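Sel1 repeat family protein (PDB 6LCH) probably acts as an immunity protein that binds and neutralises the type VI secretion effector PldB, using a scaffold of Sel1-repeat helices. Local coordinates at residues S206-S211 with M219-D224; A186-Q191 with Y253-H258; P22-W27 with A54-W59; R29-L34 with V47-K52; P134-L139 with T157-S162. All coordinates share one frame; numbering follows the deposited sequence.

Contact 1: S206-S211 with M219-D224; sequences SRVFGS and MWYAPD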
# COMPACT_ATOMS: atom_id res chain seq x y z
N SER A 206 -13.94 -4.29 -11.24
CA SER A 206 -14.33 -4.12 -12.63
C SER A 206 -14.62 -5.47 -13.29
O SER A 206 -15.62 -5.63 -13.99
CB SER A 206 -13.25 -3.38 -13.40
OG SER A 206 -13.28 -3.71 -14.77
N ARG A 207 -13.74 -6.45 -13.07
CA ARG A 207 -13.94 -7.77 -13.64
C ARG A 207 -15.03 -8.54 -12.91
O ARG A 207 -15.74 -9.35 -13.53
CB ARG A 207 -12.63 -8.56 -13.62
CG ARG A 207 -11.44 -7.76 -14.14
CD ARG A 207 -10.57 -8.60 -15.06
NE ARG A 207 -11.36 -9.34 -16.04
CZ ARG A 207 -11.24 -10.64 -16.26
NH1 ARG A 207 -10.36 -11.36 -15.57
NH2 ARG A 207 -11.99 -11.23 -17.18
N VAL A 208 -15.18 -8.31 -11.60
CA VAL A 208 -16.27 -8.93 -10.84
C VAL A 208 -17.61 -8.65 -11.51
O VAL A 208 -18.42 -9.55 -11.73
CB VAL A 208 -16.25 -8.44 -9.38
CG1 VAL A 208 -17.61 -8.62 -8.74
CG2 VAL A 208 -15.16 -9.15 -8.59
N PHE A 209 -17.84 -7.38 -11.86
CA PHE A 209 -19.09 -6.97 -12.48
C PHE A 209 -18.99 -6.89 -14.00
O PHE A 209 -19.84 -6.27 -14.64
CB PHE A 209 -19.54 -5.64 -11.88
CG PHE A 209 -19.71 -5.69 -10.39
CD1 PHE A 209 -20.71 -6.47 -9.83
CD2 PHE A 209 -18.86 -4.99 -9.55
CE1 PHE A 209 -20.87 -6.54 -8.46
CE2 PHE A 209 -19.02 -5.05 -8.18
CZ PHE A 209 -20.02 -5.83 -7.63
N GLY A 210 -17.97 -7.53 -14.58
CA GLY A 210 -17.87 -7.64 -16.03
C GLY A 210 -18.57 -8.89 -16.53
O GLY A 210 -18.50 -9.95 -15.92
N SER A 211 -19.25 -8.75 -17.67
CA SER A 211 -19.97 -9.88 -18.25
C SER A 211 -19.02 -10.92 -18.83
O SER A 211 -19.34 -12.11 -18.83
CB SER A 211 -20.93 -9.38 -19.32
OG SER A 211 -20.22 -8.84 -20.42
N MET A 219 -16.71 -14.55 -8.41
CA MET A 219 -17.39 -15.05 -7.22
C MET A 219 -18.88 -15.28 -7.47
O MET A 219 -19.69 -15.22 -6.54
CB MET A 219 -17.18 -14.12 -6.02
CG MET A 219 -15.73 -13.66 -5.87
SD MET A 219 -15.34 -12.88 -4.29
CE MET A 219 -15.62 -11.15 -4.61
N TRP A 220 -19.24 -15.53 -8.73
CA TRP A 220 -20.62 -15.80 -9.15
C TRP A 220 -21.54 -14.61 -8.88
O TRP A 220 -22.74 -14.78 -8.68
CB TRP A 220 -21.16 -17.07 -8.48
CG TRP A 220 -20.46 -18.29 -9.00
CD1 TRP A 220 -20.71 -18.93 -10.17
CD2 TRP A 220 -19.38 -18.98 -8.37
NE1 TRP A 220 -19.85 -20.00 -10.31
CE2 TRP A 220 -19.03 -20.05 -9.22
CE3 TRP A 220 -18.68 -18.81 -7.17
CZ2 TRP A 220 -18.00 -20.95 -8.91
CZ3 TRP A 220 -17.66 -19.70 -6.87
CH2 TRP A 220 -17.34 -20.76 -7.73
N TYR A 221 -20.97 -13.41 -8.89
CA TYR A 221 -21.79 -12.20 -8.87
C TYR A 221 -22.33 -11.92 -10.26
O TYR A 221 -21.67 -12.17 -11.27
CB TYR A 221 -20.98 -11.01 -8.36
CG TYR A 221 -20.99 -10.88 -6.86
CD1 TYR A 221 -19.97 -11.44 -6.09
CD2 TYR A 221 -22.02 -10.23 -6.20
CE1 TYR A 221 -19.97 -11.34 -4.72
CE2 TYR A 221 -22.03 -10.12 -4.83
CZ TYR A 221 -21.01 -10.68 -4.10
OH TYR A 221 -21.02 -10.57 -2.73
N ALA A 222 -23.55 -11.42 -10.31
CA ALA A 222 -24.13 -11.11 -11.61
C ALA A 222 -23.40 -9.92 -12.22
O ALA A 222 -23.08 -8.95 -11.52
CB ALA A 222 -25.62 -10.80 -11.48
N PRO A 223 -23.08 -9.98 -13.52
CA PRO A 223 -22.50 -8.82 -14.19
C PRO A 223 -23.37 -7.58 -14.02
O PRO A 223 -24.59 -7.67 -13.87
CB PRO A 223 -22.43 -9.25 -15.66
CG PRO A 223 -22.33 -10.75 -15.60
CD PRO A 223 -23.03 -11.20 -14.34
N ASP A 224 -22.72 -6.42 -14.05
CA ASP A 224 -23.40 -5.15 -13.80
C ASP A 224 -22.69 -4.09 -14.63
O ASP A 224 -21.51 -3.80 -14.39
CB ASP A 224 -23.38 -4.80 -12.31
CG ASP A 224 -24.35 -3.68 -11.95
OD1 ASP A 224 -24.55 -2.76 -12.77
OD2 ASP A 224 -24.92 -3.73 -10.84
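The Phe209 ring has Ala222 O of the 219-224 loop at its edge, in the ring plane, 3.8 Å from CD1. One face is covered from within its own segment by Val208 CG1, which stands over the ring centre, while CB of Asp224 and CB of Tyr221 approach obliquely. Val208 and Tyr221 are aligned alongside each other, with CG1 of the valine 4.1 Å from CB of the tyrosine. Phe209 and Asp224 are paired likewise, their CB atoms 4.0 Å apart and the carboxylate plane turned 86° against the ring. The backbones of Phe209 and Asp224 are themselves joined by one nearly straight hydrogen bond, from Asp224 N to Phe209 O at 2.9 Å, with 176° at the hydrogen. Farther out, Pro223 CB rests 3.6 Å from Ser211 CA, so the pyrrolidine ring packs on main chain just past the helix. Phe209 is the first residue to leave helical geometry, and Asp224 is the N-cap before the next helix. The contact therefore brings the C-terminal end of helix 199-208 against the start of helix 225-240, while Met219 and Tyr221 pack on helix 183-195.

Contact 2: A186-Q191 with Y253-H258; sequences ALVYYQ and YPLPPH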
# COMPACT_ATOMS: atom_id res chain seq x y z
N ALA A 186 -15.92 -10.56 1.35
CA ALA A 186 -14.75 -10.23 0.54
C ALA A 186 -15.01 -8.99 -0.30
O ALA A 186 -14.15 -8.11 -0.41
CB ALA A 186 -14.38 -11.41 -0.36
N LEU A 187 -16.21 -8.89 -0.88
CA LEU A 187 -16.56 -7.74 -1.71
C LEU A 187 -16.60 -6.46 -0.89
O LEU A 187 -16.26 -5.39 -1.41
CB LEU A 187 -17.90 -7.99 -2.39
CG LEU A 187 -18.18 -7.27 -3.71
CD1 LEU A 187 -17.18 -7.68 -4.78
CD2 LEU A 187 -19.60 -7.55 -4.18
N VAL A 188 -17.01 -6.54 0.37
CA VAL A 188 -17.01 -5.36 1.23
C VAL A 188 -15.60 -4.80 1.38
O VAL A 188 -15.37 -3.59 1.29
CB VAL A 188 -17.63 -5.69 2.60
CG1 VAL A 188 -17.33 -4.58 3.61
CG2 VAL A 188 -19.13 -5.90 2.47
N TYR A 189 -14.63 -5.69 1.58
CA TYR A 189 -13.26 -5.26 1.85
C TYR A 189 -12.53 -4.84 0.58
O TYR A 189 -11.69 -3.93 0.63
CB TYR A 189 -12.50 -6.38 2.56
CG TYR A 189 -12.68 -6.32 4.06
CD1 TYR A 189 -13.17 -7.40 4.77
CD2 TYR A 189 -12.37 -5.16 4.75
CE1 TYR A 189 -13.33 -7.33 6.15
CE2 TYR A 189 -12.52 -5.08 6.12
CZ TYR A 189 -13.00 -6.17 6.81
OH TYR A 189 -13.14 -6.07 8.17
N TYR A 190 -12.80 -5.50 -0.55
CA TYR A 190 -12.27 -5.01 -1.81
C TYR A 190 -12.76 -3.59 -2.09
O TYR A 190 -12.00 -2.75 -2.59
CB TYR A 190 -12.67 -5.93 -2.96
CG TYR A 190 -11.88 -7.22 -3.08
CD1 TYR A 190 -10.51 -7.21 -3.31
CD2 TYR A 190 -12.52 -8.45 -2.99
CE1 TYR A 190 -9.80 -8.40 -3.43
CE2 TYR A 190 -11.82 -9.63 -3.10
CZ TYR A 190 -10.46 -9.60 -3.32
OH TYR A 190 -9.78 -10.80 -3.44
N GLN A 191 -14.02 -3.31 -1.77
CA GLN A 191 -14.56 -1.97 -2.00
C GLN A 191 -13.90 -0.95 -1.09
O GLN A 191 -13.52 0.14 -1.54
CB GLN A 191 -16.08 -1.97 -1.80
CG GLN A 191 -16.75 -0.74 -2.41
CD GLN A 191 -18.18 -0.54 -1.92
OE1 GLN A 191 -18.55 -1.00 -0.85
NE2 GLN A 191 -18.98 0.16 -2.72
N TYR A 253 -22.48 3.66 -4.02
CA TYR A 253 -22.76 2.40 -4.70
C TYR A 253 -22.75 1.25 -3.70
O TYR A 253 -21.77 0.51 -3.59
CB TYR A 253 -21.75 2.13 -5.82
CG TYR A 253 -21.66 3.23 -6.85
CD1 TYR A 253 -22.51 3.23 -7.95
CD2 TYR A 253 -20.73 4.25 -6.73
CE1 TYR A 253 -22.43 4.23 -8.90
CE2 TYR A 253 -20.65 5.25 -7.67
CZ TYR A 253 -21.50 5.24 -8.75
OH TYR A 253 -21.42 6.23 -9.70
N PRO A 254 -23.84 1.07 -2.96
CA PRO A 254 -23.92 -0.11 -2.07
C PRO A 254 -23.81 -1.39 -2.88
O PRO A 254 -24.34 -1.50 -3.99
CB PRO A 254 -25.29 0.04 -1.41
CG PRO A 254 -26.04 1.03 -2.25
CD PRO A 254 -25.01 1.94 -2.82
N LEU A 255 -23.11 -2.37 -2.32
CA LEU A 255 -22.79 -3.58 -3.06
C LEU A 255 -24.04 -4.43 -3.26
O LEU A 255 -24.86 -4.55 -2.35
CB LEU A 255 -21.71 -4.38 -2.34
CG LEU A 255 -20.34 -3.70 -2.32
CD1 LEU A 255 -19.45 -4.33 -1.26
CD2 LEU A 255 -19.69 -3.76 -3.69
N PRO A 256 -24.21 -5.03 -4.43
CA PRO A 256 -25.39 -5.86 -4.69
C PRO A 256 -25.38 -7.10 -3.82
O PRO A 256 -24.33 -7.51 -3.31
CB PRO A 256 -25.26 -6.22 -6.17
CG PRO A 256 -23.79 -6.15 -6.43
CD PRO A 256 -23.29 -5.01 -5.58
N PRO A 257 -26.54 -7.72 -3.61
CA PRO A 257 -26.56 -9.04 -2.97
C PRO A 257 -25.96 -10.09 -3.89
O PRO A 257 -25.78 -9.88 -5.09
CB PRO A 257 -28.05 -9.29 -2.72
CG PRO A 257 -28.73 -8.50 -3.78
CD PRO A 257 -27.89 -7.26 -3.97
N HIS A 258 -25.62 -11.22 -3.30
CA HIS A 258 -25.09 -12.37 -4.02
C HIS A 258 -26.20 -13.40 -4.22
O HIS A 258 -26.97 -13.65 -3.28
CB HIS A 258 -23.93 -13.00 -3.25
CG HIS A 258 -23.15 -14.00 -4.04
ND1 HIS A 258 -23.54 -15.32 -4.16
CD2 HIS A 258 -22.00 -13.89 -4.74
CE1 HIS A 258 -22.66 -15.97 -4.90
NE2 HIS A 258 -21.72 -15.12 -5.27
O HOH W 1 -21.55 -1.26 -0.50
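Gln191 and Leu255 lie alongside one another but extend oppositely, and the glutamine can be followed outward from the helix. Its CB lies 4.1 Å from Leu255 CD1. With CG anti to the backbone N (chi1 -163°) and the next torsion also extended, the chain runs straight out along the leucine, bringing CD to 3.8 Å from Leu255 CG. At the tip the amide divides its work. NE2 donates to Tyr253 O over 2.9 Å, but the N-H...O angle of 132° shows a bent bond, and the oxygen lies 17° out of the amide plane; NE2 also has a weak bond to Tyr231 OH. OE1 accepts from a water 3.0 Å away, and the same water accepts from Leu255 N, so the amide grips the 253-258 chain directly at one residue and through solvent two residues later. These two links would restrain rotation of the amide. Leu255 packs on the helix surface: its CD2 reaches Leu187 CG at 3.8 Å, and its CD1 lies against the backbone, 3.4 Å from Leu187 O, with Val188 CG2 a looser neighbour. The contact thus lays the extended, proline-rich chain after helix 249-252 along helix 183-195. Leu187 also packs on Val208 of helix 199-208, and Gln191 touches Leu249 and Ile250 of helix 249-252.

Contact 3: P22-W27 with A54-W59; sequences PQADAW and AERGHW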
# COMPACT_ATOMS: atom_id res chain seq x y z
N PRO A 22 7.73 22.67 5.51
CA PRO A 22 6.96 23.27 4.40
C PRO A 22 7.76 23.52 3.13
O PRO A 22 7.30 23.16 2.04
CB PRO A 22 6.43 24.56 5.03
CG PRO A 22 6.31 24.24 6.49
CD PRO A 22 7.50 23.36 6.79
N GLN A 23 8.94 24.15 3.23
CA GLN A 23 9.76 24.38 2.04
C GLN A 23 10.09 23.08 1.32
O GLN A 23 10.05 23.02 0.08
CB GLN A 23 11.07 25.10 2.41
CG GLN A 23 12.04 25.17 1.22
CD GLN A 23 13.41 25.77 1.56
OE1 GLN A 23 14.05 25.41 2.55
NE2 GLN A 23 13.84 26.73 0.75
N ALA A 24 10.43 22.03 2.07
CA ALA A 24 10.83 20.77 1.45
C ALA A 24 9.63 20.06 0.85
O ALA A 24 9.74 19.47 -0.24
CB ALA A 24 11.53 19.88 2.48
N ASP A 25 8.48 20.10 1.52
CA ASP A 25 7.30 19.42 1.01
C ASP A 25 6.82 20.02 -0.30
O ASP A 25 6.23 19.32 -1.13
CB ASP A 25 6.18 19.45 2.05
CG ASP A 25 5.02 18.53 1.70
OD1 ASP A 25 5.20 17.30 1.76
OD2 ASP A 25 3.93 19.05 1.38
N ALA A 26 7.07 21.32 -0.51
CA ALA A 26 6.73 21.94 -1.78
C ALA A 26 7.62 21.41 -2.90
O ALA A 26 7.14 21.13 -4.00
CB ALA A 26 6.86 23.46 -1.67
N TRP A 27 8.92 21.25 -2.63
CA TRP A 27 9.80 20.61 -3.61
C TRP A 27 9.33 19.20 -3.91
O TRP A 27 9.31 18.78 -5.08
CB TRP A 27 11.23 20.56 -3.09
CG TRP A 27 11.91 21.86 -2.97
CD1 TRP A 27 11.70 22.97 -3.73
CD2 TRP A 27 12.93 22.20 -2.03
NE1 TRP A 27 12.53 23.99 -3.31
CE2 TRP A 27 13.29 23.53 -2.26
CE3 TRP A 27 13.56 21.50 -1.00
CZ2 TRP A 27 14.27 24.18 -1.52
CZ3 TRP A 27 14.53 22.14 -0.26
CH2 TRP A 27 14.87 23.47 -0.52
N ALA A 54 15.04 15.91 0.31
CA ALA A 54 15.62 14.86 1.15
C ALA A 54 16.69 15.42 2.08
O ALA A 54 16.82 14.98 3.23
CB ALA A 54 16.21 13.76 0.28
N GLU A 55 17.49 16.38 1.60
CA GLU A 55 18.52 16.99 2.43
C GLU A 55 17.93 17.84 3.55
O GLU A 55 18.62 18.08 4.54
CB GLU A 55 19.46 17.86 1.58
CG GLU A 55 20.08 17.18 0.37
CD GLU A 55 20.43 15.72 0.62
OE1 GLU A 55 20.00 14.87 -0.20
OE2 GLU A 55 21.14 15.43 1.60
N ARG A 56 16.70 18.30 3.40
CA ARG A 56 16.04 19.03 4.48
C ARG A 56 15.28 18.11 5.43
O ARG A 56 14.66 18.59 6.37
CB ARG A 56 15.08 20.08 3.91
CG ARG A 56 15.78 21.32 3.40
CD ARG A 56 14.80 22.44 3.09
NE ARG A 56 14.27 23.11 4.28
CZ ARG A 56 14.93 24.05 4.96
NH1 ARG A 56 16.15 24.42 4.59
NH2 ARG A 56 14.36 24.61 6.02
N GLY A 57 15.33 16.80 5.19
CA GLY A 57 14.71 15.83 6.08
C GLY A 57 13.37 15.29 5.65
O GLY A 57 12.73 14.58 6.43
N HIS A 58 12.91 15.61 4.44
CA HIS A 58 11.60 15.16 3.99
C HIS A 58 11.63 13.66 3.74
O HIS A 58 12.39 13.18 2.90
CB HIS A 58 11.20 15.90 2.72
CG HIS A 58 9.73 15.88 2.44
ND1 HIS A 58 9.11 14.80 1.85
CD2 HIS A 58 8.76 16.79 2.69
CE1 HIS A 58 7.82 15.06 1.73
NE2 HIS A 58 7.58 16.25 2.23
N TRP A 59 10.79 12.91 4.46
CA TRP A 59 10.94 11.45 4.43
C TRP A 59 10.23 10.80 3.25
O TRP A 59 10.70 9.77 2.75
CB TRP A 59 10.50 10.84 5.77
CG TRP A 59 9.04 10.86 6.06
CD1 TRP A 59 8.35 11.81 6.75
CD2 TRP A 59 8.08 9.86 5.69
NE1 TRP A 59 7.02 11.48 6.82
CE2 TRP A 59 6.83 10.29 6.18
CE3 TRP A 59 8.16 8.66 4.98
CZ2 TRP A 59 5.66 9.54 5.99
CZ3 TRP A 59 7.00 7.92 4.79
CH2 TRP A 59 5.77 8.37 5.29
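A Schellman motif at Gly57, where the glycine takes a positive phi (100°) that closes the helix end, terminates helix 43-55, and the residues around it, Arg56 and His58, pack on the first turns of helix 22-34. His58 NE2 donates to Asp25 OD1 over 2.6 Å, using the anti lone pair of the oxygen. The oxygen lies only 10° out of the imidazole plane, and ring and carboxylate are nearly coplanar. A first torsion of -160° swings the His58 ring out from the main chain to the flank of helix 22-34, where CD2 comes within 3.4 Å of Asp25 CA. The methyl of Ala24 touches both Arg56 and His58, 3.8 Å from Arg56 CB and 4.0 Å from His58 CB. Arg56 bends at its third torsion, putting CD 3.4 Å from Trp27 CZ3 and a face of the guanidinium beneath Gln23 OE1. That oxygen is 2.9 Å from NE but poorly angled for a bond; the salt bridge of NE is instead to Asp21. The second oxygen of Asp25 pairs with Arg29, and ND1 of His58, the N-cap residue, takes the N-H of Ala61. One imidazole thus ties the start of helix 22-34 to the start of helix 59-70, at the turn that follows helix 43-55.

Contact 4: R29-L34 with V47-K52; sequences REAATL and VGLYSK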
# COMPACT_ATOMS: atom_id res chain seq x y z
N ARG A 29 6.30 17.74 -3.57
CA ARG A 29 5.04 17.64 -4.29
C ARG A 29 5.17 18.09 -5.75
O ARG A 29 4.45 17.58 -6.62
CB ARG A 29 3.96 18.45 -3.57
CG ARG A 29 3.37 17.74 -2.37
CD ARG A 29 2.25 18.56 -1.72
NE ARG A 29 2.77 19.62 -0.87
CZ ARG A 29 2.70 20.92 -1.16
NH1 ARG A 29 2.13 21.32 -2.30
NH2 ARG A 29 3.20 21.82 -0.33
N GLU A 30 6.06 19.04 -6.04
CA GLU A 30 6.32 19.39 -7.43
C GLU A 30 7.01 18.25 -8.16
O GLU A 30 6.67 17.92 -9.30
CB GLU A 30 7.15 20.67 -7.54
CG GLU A 30 7.67 20.92 -8.96
CD GLU A 30 8.37 22.26 -9.13
OE1 GLU A 30 8.30 23.10 -8.21
OE2 GLU A 30 8.99 22.48 -10.20
N ALA A 31 8.01 17.63 -7.51
CA ALA A 31 8.69 16.50 -8.12
C ALA A 31 7.73 15.33 -8.34
O ALA A 31 7.75 14.70 -9.40
CB ALA A 31 9.87 16.07 -7.26
N ALA A 32 6.89 15.05 -7.34
CA ALA A 32 5.92 13.96 -7.48
C ALA A 32 4.96 14.22 -8.64
O ALA A 32 4.61 13.29 -9.37
CB ALA A 32 5.15 13.78 -6.17
N THR A 33 4.53 15.47 -8.82
CA THR A 33 3.64 15.80 -9.92
C THR A 33 4.34 15.65 -11.26
O THR A 33 3.77 15.11 -12.21
CB THR A 33 3.10 17.22 -9.75
OG1 THR A 33 2.31 17.29 -8.56
CG2 THR A 33 2.24 17.61 -10.95
N LEU A 34 5.58 16.13 -11.36
CA LEU A 34 6.33 16.02 -12.60
C LEU A 34 6.61 14.57 -12.98
O LEU A 34 6.91 14.30 -14.14
CB LEU A 34 7.64 16.79 -12.51
CG LEU A 34 7.55 18.32 -12.46
CD1 LEU A 34 8.92 18.94 -12.29
CD2 LEU A 34 6.86 18.86 -13.70
N VAL A 47 14.92 14.75 -9.92
CA VAL A 47 15.94 14.34 -8.95
C VAL A 47 16.38 15.53 -8.11
O VAL A 47 16.55 15.42 -6.89
CB VAL A 47 17.13 13.69 -9.68
CG1 VAL A 47 18.31 13.51 -8.72
CG2 VAL A 47 16.72 12.35 -10.29
N GLY A 48 16.55 16.69 -8.75
CA GLY A 48 16.96 17.88 -8.01
C GLY A 48 16.00 18.22 -6.89
O GLY A 48 16.40 18.38 -5.74
N LEU A 49 14.71 18.33 -7.22
CA LEU A 49 13.70 18.65 -6.21
C LEU A 49 13.67 17.60 -5.11
O LEU A 49 13.73 17.92 -3.92
CB LEU A 49 12.33 18.78 -6.87
CG LEU A 49 12.18 19.94 -7.85
CD1 LEU A 49 11.08 19.63 -8.84
CD2 LEU A 49 11.88 21.22 -7.09
N TYR A 50 13.55 16.32 -5.50
CA TYR A 50 13.53 15.23 -4.53
C TYR A 50 14.73 15.30 -3.59
O TYR A 50 14.58 15.21 -2.36
CB TYR A 50 13.50 13.89 -5.25
CG TYR A 50 12.12 13.36 -5.56
CD1 TYR A 50 11.00 13.81 -4.87
CD2 TYR A 50 11.94 12.39 -6.54
CE1 TYR A 50 9.74 13.32 -5.15
CE2 TYR A 50 10.69 11.89 -6.83
CZ TYR A 50 9.59 12.35 -6.14
OH TYR A 50 8.34 11.86 -6.43
N SER A 51 15.93 15.44 -4.15
CA SER A 51 17.13 15.46 -3.33
C SER A 51 17.15 16.68 -2.42
O SER A 51 17.48 16.57 -1.23
CB SER A 51 18.38 15.42 -4.21
OG SER A 51 18.29 14.38 -5.16
N LYS A 52 16.81 17.85 -2.96
CA LYS A 52 16.71 19.06 -2.15
C LYS A 52 15.78 18.85 -0.96
O LYS A 52 16.09 19.24 0.17
CB LYS A 52 16.22 20.23 -3.01
CG LYS A 52 17.30 20.92 -3.82
CD LYS A 52 16.71 22.06 -4.66
CE LYS A 52 16.08 21.54 -5.95
NZ LYS A 52 15.33 22.58 -6.71
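Ala31 and Tyr50 make a CH-pi contact: the alanine CB stands 3.6 Å from the ring centroid, 21° off the normal, displaced toward the CD1-CE1 side. Apolar contacts lie beside it. The same CB lies 3.7 Å from Leu49 CB, and Leu49 CD1 meets the aliphatic CG of Glu30 at 3.6 Å and, more loosely, Leu34 CD1 at 4.1 Å. Glu30 and Leu34 each lie roughly perpendicular to Leu49. No hydrogen bond joins the two segments. Tyr50 OH passes 3.4 Å from Ala32 CA, yet its hydrogen bond is to Asn64 of helix 59-70. Within the helices, Thr33 OG1 and Ser51 OG turn back to the carbonyls of Arg29 and Val47; Arg29 O also takes the N-H of Thr33, and Val47 O that of Ser51. The axes of segments 29-34 and 47-52 come within 8.4 Å at 147°, so helices 22-34 and 43-55 pack here as a close antiparallel pair across the small Ala31, and Tyr50 carries the packing on to helix 59-70.

Contact 5: P134-L139 with T157-S162; sequences PALTEL and THCAAS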
# COMPACT_ATOMS: atom_id res chain seq x y z
N PRO A 134 2.82 -0.83 5.27
CA PRO A 134 3.44 -1.85 4.41
C PRO A 134 4.07 -3.00 5.19
O PRO A 134 3.90 -4.16 4.80
CB PRO A 134 4.50 -1.05 3.63
CG PRO A 134 3.93 0.32 3.56
CD PRO A 134 3.30 0.52 4.90
N ALA A 135 4.77 -2.71 6.28
CA ALA A 135 5.42 -3.78 7.02
C ALA A 135 4.40 -4.71 7.67
O ALA A 135 4.59 -5.93 7.68
CB ALA A 135 6.37 -3.20 8.07
N LEU A 136 3.32 -4.15 8.22
CA LEU A 136 2.30 -4.99 8.84
C LEU A 136 1.58 -5.84 7.81
O LEU A 136 1.17 -6.97 8.10
CB LEU A 136 1.29 -4.13 9.60
CG LEU A 136 1.73 -3.37 10.85
CD1 LEU A 136 0.77 -2.23 11.09
CD2 LEU A 136 1.77 -4.28 12.06
N THR A 137 1.43 -5.32 6.59
CA THR A 137 0.77 -6.07 5.52
C THR A 137 1.63 -7.23 5.04
O THR A 137 1.11 -8.32 4.79
CB THR A 137 0.43 -5.12 4.37
OG1 THR A 137 -0.42 -4.08 4.85
CG2 THR A 137 -0.27 -5.87 3.24
N GLU A 138 2.94 -7.00 4.89
CA GLU A 138 3.83 -8.08 4.47
C GLU A 138 3.88 -9.19 5.52
O GLU A 138 3.84 -10.38 5.19
CB GLU A 138 5.23 -7.55 4.20
CG GLU A 138 6.28 -8.64 3.99
CD GLU A 138 6.11 -9.37 2.67
OE1 GLU A 138 5.55 -8.76 1.73
OE2 GLU A 138 6.52 -10.55 2.58
N LEU A 139 3.98 -8.81 6.80
CA LEU A 139 3.95 -9.81 7.87
C LEU A 139 2.63 -10.57 7.85
O LEU A 139 2.60 -11.79 8.04
CB LEU A 139 4.17 -9.13 9.22
CG LEU A 139 5.58 -8.63 9.51
CD1 LEU A 139 5.58 -7.70 10.72
CD2 LEU A 139 6.55 -9.78 9.74
N THR A 157 -2.71 -7.23 9.52
CA THR A 157 -3.35 -6.68 8.34
C THR A 157 -4.51 -5.77 8.70
O THR A 157 -4.77 -4.79 8.00
CB THR A 157 -3.81 -7.81 7.41
OG1 THR A 157 -2.83 -8.85 7.41
CG2 THR A 157 -3.96 -7.30 5.99
N HIS A 158 -5.21 -6.06 9.81
CA HIS A 158 -6.27 -5.16 10.26
C HIS A 158 -5.70 -3.85 10.80
O HIS A 158 -6.29 -2.79 10.60
CB HIS A 158 -7.14 -5.85 11.30
CG HIS A 158 -8.34 -6.55 10.72
ND1 HIS A 158 -9.47 -5.87 10.32
CD2 HIS A 158 -8.56 -7.85 10.44
CE1 HIS A 158 -10.35 -6.73 9.84
NE2 HIS A 158 -9.82 -7.94 9.90
N CYS A 159 -4.55 -3.92 11.48
CA CYS A 159 -3.89 -2.70 11.93
C CYS A 159 -3.52 -1.80 10.76
O CYS A 159 -3.65 -0.57 10.83
CB CYS A 159 -2.65 -3.05 12.75
SG CYS A 159 -1.87 -1.64 13.57
N ALA A 160 -3.08 -2.41 9.65
CA ALA A 160 -2.65 -1.63 8.50
C ALA A 160 -3.83 -0.97 7.80
O ALA A 160 -3.74 0.20 7.39
CB ALA A 160 -1.89 -2.53 7.53
N ALA A 161 -4.95 -1.68 7.63
CA ALA A 161 -6.08 -1.08 6.91
C ALA A 161 -6.77 -0.00 7.73
O ALA A 161 -7.32 0.94 7.16
CB ALA A 161 -7.09 -2.14 6.50
N SER A 162 -6.78 -0.13 9.06
CA SER A 162 -7.38 0.91 9.89
C SER A 162 -6.68 2.25 9.72
O SER A 162 -7.27 3.29 10.02
CB SER A 162 -7.37 0.49 11.37
OG SER A 162 -6.07 0.49 11.92
O HOH W 2 -1.51 -9.13 4.69
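Thr137 and Ala160 form the tight part of the contact, where the axes of segments 134-139 and 157-162 approach to 8.0 Å and run antiparallel at 149°. The methyl of Ala160 is wedged against two residues of the facing helix: its CB lies 3.4 Å from Thr137 OG1 and 4.1 Å from Leu136 CB. Leu136 then reaches farther with CD1, which touches Cys159 SG at 3.7 Å. The sulfur is placed there by a first torsion of -172°, anti to the backbone N, and it continues into the disulfide with Cys10. Toward Thr157 the packing is looser. Although the CA atoms of Thr137 and Thr157 are 5.0 Å apart, Leu136 O stays 4.1 Å from Thr157 N, and no direct hydrogen bond crosses between the segments. A water takes up this side, donating to Thr137 O at 2.7 Å and to Thr157 OG1 at 3.0 Å. Thr137 OG1 bonds to Pro133 O, and Thr157 OG1, besides the water, to Gly153 O, while helix 166-178 packs on both residues through Ala168 and Leu172. The chemistry implies a mainly apolar helical hairpin within a Sel1 repeat: small side chains permit the close approach, a water links a backbone carbonyl to a threonine hydroxyl, and the disulfide covalently ties one helix to the N-terminal segment.

How the contacts relate
From the N terminus, contact 3 closes the first loop, joining helix 22-34 to the end of helix 43-55, and contact 4 is nested inside it on the same helix pair, with centres 9 Å apart. Contact 5 follows in series, near the middle of the chain, and is tied covalently to the N-terminal segment. Contact 2 then closes the long loop from helix 183-195 to the C-terminal chain. Contact 1 nests within that loop and touches contact 2, where Tyr221 packs on Leu187 and Phe209 on Pro256. Contacts 2 and 3 lie on opposite sides of the chain's centre, about 40 Å apart between centres, while Tyr189 touching His158 connects contacts 2 and 5.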